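PDB 2EKC: tryptophan synthase alpha chain from Aquifex aeolicus, which probably catalyses the aldol cleavage of indoleglycerol phosphate to indole and glyceraldehyde 3-phosphate, the alpha-subunit step in the last stage of tryptophan synthesis. Local coordinates for residues R222-G225 against S226-G230; V231-G234 against S235-V238. One frame throughout, in Å; residues are numbered along the deposited sequence. Where two conformers were deposited one is given.

How the interactions relate
Strand 230-233, the eighth and last of the closed beta/alpha barrel, has a connection to a helix at each of its ends, and the two interactions are those connections. Interaction 1 comes first along the chain, where helix 218-225 turns through residues 226-230 into strand 230-233; interaction 2 follows at once, where that strand passes into helix 235-242. Their centres lie about 15 Å apart, yet they touch through Ile224 CG2 and Val231 CG1, 3.4 Å from each other. Interaction 1 thus sits at the end where the strand enters the barrel, and interaction 2 at the exit, beside the predicted catalytic residues Glu49 and Asp60.

Interaction 1 (R222-G225 against S226-G230)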
loop_
_atom_site.group_PDB
_atom_site.type_symbol
_atom_site.label_atom_id
_atom_site.label_comp_id
_atom_site.label_asym_id
_atom_site.label_seq_id
_atom_site.Cartn_x
_atom_site.Cartn_y
_atom_site.Cartn_z
ATOM N N ARG A 222 10.522 1.647 14.063
ATOM C CA ARG A 222 11.426 2.685 14.554
ATOM C C ARG A 222 12.690 2.756 13.696
ATOM O O ARG A 222 13.101 3.836 13.278
ATOM C CB ARG A 222 11.792 2.396 16.015
ATOM C CG ARG A 222 12.820 3.359 16.603
ATOM C CD ARG A 222 12.304 4.790 16.633
ATOM N NE ARG A 222 11.245 4.979 17.622
ATOM C CZ ARG A 222 10.534 6.095 17.749
ATOM N NH1 ARG A 222 10.767 7.128 16.948
ATOM N NH2 ARG A 222 9.593 6.182 18.676
ATOM N N GLU A 223 13.297 1.603 13.431
ATOM C CA GLU A 223 14.514 1.547 12.628
ATOM C C GLU A 223 14.316 2.022 11.188
ATOM O O GLU A 223 15.072 2.859 10.696
ATOM C CB GLU A 223 15.075 0.124 12.627
ATOM C CG GLU A 223 15.412 -0.392 14.017
ATOM C CD GLU A 223 15.970 -1.804 14.004
ATOM O OE1 GLU A 223 15.259 -2.726 13.543
ATOM O OE2 GLU A 223 17.118 -1.988 14.461
ATOM N N ILE A 224 13.311 1.482 10.506
ATOM C CA ILE A 224 13.052 1.880 9.126
ATOM C C ILE A 224 12.562 3.321 9.072
ATOM O O ILE A 224 12.960 4.090 8.196
ATOM C CB ILE A 224 11.996 0.976 8.475
ATOM C CG1 ILE A 224 12.507 -0.465 8.453
ATOM C CG2 ILE A 224 11.699 1.462 7.062
ATOM C CD1 ILE A 224 11.488 -1.469 8.001
ATOM N N GLY A 225 11.698 3.674 10.017
ATOM C CA GLY A 225 11.164 5.020 10.076
ATOM C C GLY A 225 12.231 6.064 10.334
ATOM O O GLY A 225 12.000 7.259 10.128
ATOM N N SER A 226 13.402 5.625 10.784
ATOM C CA SER A 226 14.495 6.551 11.061
ATOM C C SER A 226 15.055 7.127 9.765
ATOM O O SER A 226 15.676 8.190 9.779
ATOM C CB SER A 226 15.623 5.855 11.830
ATOM O OG SER A 226 16.368 5.004 10.975
ATOM N N PHE A 227 14.844 6.431 8.651
ATOM C CA PHE A 227 15.347 6.917 7.368
ATOM C C PHE A 227 14.301 7.017 6.252
ATOM O O PHE A 227 14.549 7.644 5.224
ATOM C CB PHE A 227 16.552 6.072 6.908
ATOM C CG PHE A 227 16.232 4.631 6.621
ATOM C CD1 PHE A 227 15.689 4.251 5.398
ATOM C CD2 PHE A 227 16.506 3.645 7.565
ATOM C CE1 PHE A 227 15.429 2.915 5.120
ATOM C CE2 PHE A 227 16.248 2.309 7.295
ATOM C CZ PHE A 227 15.710 1.942 6.071
ATOM N N ALA A 228 13.135 6.412 6.448
ATOM C CA ALA A 228 12.075 6.486 5.443
ATOM C C ALA A 228 10.967 7.396 5.975
ATOM O O ALA A 228 10.954 7.736 7.158
ATOM C CB ALA A 228 11.517 5.097 5.158
ATOM N N ASP A 229 10.042 7.793 5.107
ATOM C CA ASP A 229 8.940 8.652 5.529
ATOM C C ASP A 229 7.778 7.801 6.023
ATOM O O ASP A 229 6.783 8.313 6.542
ATOM C CB ASP A 229 8.502 9.537 4.369
ATOM C CG ASP A 229 9.638 10.384 3.839
ATOM O OD1 ASP A 229 10.163 11.201 4.618
ATOM O OD2 ASP A 229 10.016 10.223 2.658
ATOM N N GLY A 230 7.920 6.489 5.870
ATOM C CA GLY A 230 6.883 5.581 6.318
ATOM C C GLY A 230 7.259 4.125 6.135
ATOM O O GLY A 230 8.218 3.796 5.429
#
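The turn joining helix 218-225 to the last barrel strand is drawn together by two carbonyl groups, Glu223 O and Ile224 O, which the next residues fold back to meet. Ser226 OG gives a short bond of 2.5 Å to Glu223 O, reaching it from 21° outside the carbonyl plane. Its chi1 of 75° sets the hydroxyl between its own N and carbonyl carbon and so turns it back against the helix; Ser226 N adds a weak bond to the same oxygen.

Ile224 O is gripped twice. Ala228 N, at 2.9 Å, comes almost in line with the carbonyl, whereas Phe227 N, at 3.0 Å, approaches from above the carbonyl plane. The same oxygen also lies over the centre of the Phe227 ring, 3.5 Å above its plane. In this helix-to-strand connection of a TIM barrel, the aromatic ring also packs on Ile194, Lys195 and Val198 of helix 192-204. With an alanine here in place of Phe227, Ile224 O would probably lose the ring that lies over it, and a gap would be likely to open against that neighbouring helix.

Within the turn, Ile224 CG2 is the branch that does the touching: it meets Ala228 CB at 4.1 Å and Phe227 CZ at 4.2 Å, the isoleucine and phenylalanine side chains crossing obliquely. Ile224 and Ala228 both also rest on Val211 of the adjacent strand 209-212. Farther along, Asp229 is tied by a salt bridge to Arg202, whose guanidinium group additionally bonds Phe227 O.

Interaction 2 (V231-G234 against S235-V238); sequences VVVG and SALV
Val233 lays its CG1 methyl against the branch point of Leu237, with 3.8 Å between Val233 CG1 and Leu237 CG, and the two side chains cross at about a right angle. The valine methyl is carried forward because CG1 stands anti to the backbone N (chi1 -178°), beside the carbonyl carbon that leads into the helix. From there it also reaches Ala236 CB, at 4.1 Å. Leu237 answers from the first turn of helix 235-242: its CD1 lies 3.6 Å from Val233 O, while its CD2 is the branch nearer the valine methyl. Beyond this pair, Leu237 packs on Leu249, Leu252 and Val253 of helix 246-258 and on Ser21 and Leu23 of strand 18-24, so the strand end, the short helix and the outer helix close on one another.

Between strand and helix the chain bends at Gly234, the N-cap residue. Its carbonyl oxygen starts the helical bonding: Val238 N donates to Gly234 O at 2.9 Å in a nearly straight bond (168°), whereas Leu237 N, equally near, makes a weak and strongly bent one. Val238 CG2 lies close beside that acceptor, 3.3 Å from Gly234 O; the Val238 side chain also touches Thr63, Ile64 and Ala67 of helix 62-73.

On the N-terminal side of the helix a water accepts from two backbone amides, Gly234 N at 3.2 Å and Ala236 N at 3.0 Å. Amides converging at the start of a short helix after the eighth strand are a hallmark of phosphate-binding TIM barrels, and the water here probably occupies part of the pocket that holds the substrate phosphate in related alpha subunits.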
loop_
_atom_site.group_PDB
_atom_site.type_symbol
_atom_site.label_atom_id
_atom_site.label_comp_id
_atom_site.label_asym_id
_atom_site.label_seq_id
_atom_site.Cartn_x
_atom_site.Cartn_y
_atom_site.Cartn_z
ATOM N N VAL A 231 6.501 3.248 6.784
ATOM C CA VAL A 231 6.745 1.816 6.684
ATOM C C VAL A 231 5.460 1.088 6.314
ATOM O O VAL A 231 4.363 1.488 6.714
ATOM C CB VAL A 231 7.285 1.244 8.008
ATOM C CG1 VAL A 231 8.572 1.956 8.388
ATOM C CG2 VAL A 231 6.251 1.395 9.102
ATOM N N VAL A 232 5.609 0.018 5.546
ATOM C CA VAL A 232 4.475 -0.778 5.109
ATOM C C VAL A 232 4.475 -2.109 5.849
ATOM O O VAL A 232 5.493 -2.803 5.893
ATOM C CB VAL A 232 4.554 -1.047 3.591
ATOM C CG1 VAL A 232 3.296 -1.761 3.121
ATOM C CG2 VAL A 232 4.749 0.269 2.846
ATOM N N VAL A 233 3.335 -2.446 6.445
ATOM C CA VAL A 233 3.181 -3.701 7.180
ATOM C C VAL A 233 2.007 -4.441 6.555
ATOM O O VAL A 233 0.946 -3.859 6.355
ATOM C CB VAL A 233 2.875 -3.441 8.668
ATOM C CG1 VAL A 233 2.779 -4.758 9.425
ATOM C CG2 VAL A 233 3.960 -2.551 9.261
ATOM N N GLY A 234 2.202 -5.718 6.244
ATOM C CA GLY A 234 1.141 -6.497 5.633
ATOM C C GLY A 234 1.004 -7.910 6.176
ATOM O O GLY A 234 0.014 -8.225 6.835
ATOM N N SER A 235 1.997 -8.759 5.920
ATOM C CA SER A 235 1.925 -10.143 6.377
ATOM C C SER A 235 1.598 -10.291 7.856
ATOM O O SER A 235 0.768 -11.122 8.223
ATOM C CB SER A 235 3.222 -10.891 6.047
ATOM O OG SER A 235 4.344 -10.263 6.645
ATOM N N ALA A 236 2.232 -9.491 8.707
ATOM C CA ALA A 236 1.977 -9.575 10.143
ATOM C C ALA A 236 0.513 -9.296 10.479
ATOM O O ALA A 236 -0.050 -9.900 11.395
ATOM C CB ALA A 236 2.877 -8.604 10.894
ATOM N N LEU A 237 -0.102 -8.377 9.744
ATOM C CA LEU A 237 -1.500 -8.045 9.988
ATOM C C LEU A 237 -2.402 -9.161 9.475
ATOM O O LEU A 237 -3.345 -9.573 10.152
ATOM C CB LEU A 237 -1.868 -6.725 9.296
ATOM C CG LEU A 237 -0.984 -5.506 9.588
ATOM C CD1 LEU A 237 -1.560 -4.306 8.867
ATOM C CD2 LEU A 237 -0.906 -5.236 11.099
ATOM N N VAL A 238 -2.099 -9.650 8.276
ATOM C CA VAL A 238 -2.883 -10.705 7.644
ATOM C C VAL A 238 -2.941 -11.970 8.500
ATOM O O VAL A 238 -3.997 -12.594 8.630
ATOM C CB VAL A 238 -2.309 -11.024 6.240
ATOM C CG1 VAL A 238 -2.979 -12.248 5.644
ATOM C CG2 VAL A 238 -2.514 -9.827 5.337
HETATM O O HOH W 1 4.374 -7.556 7.806
#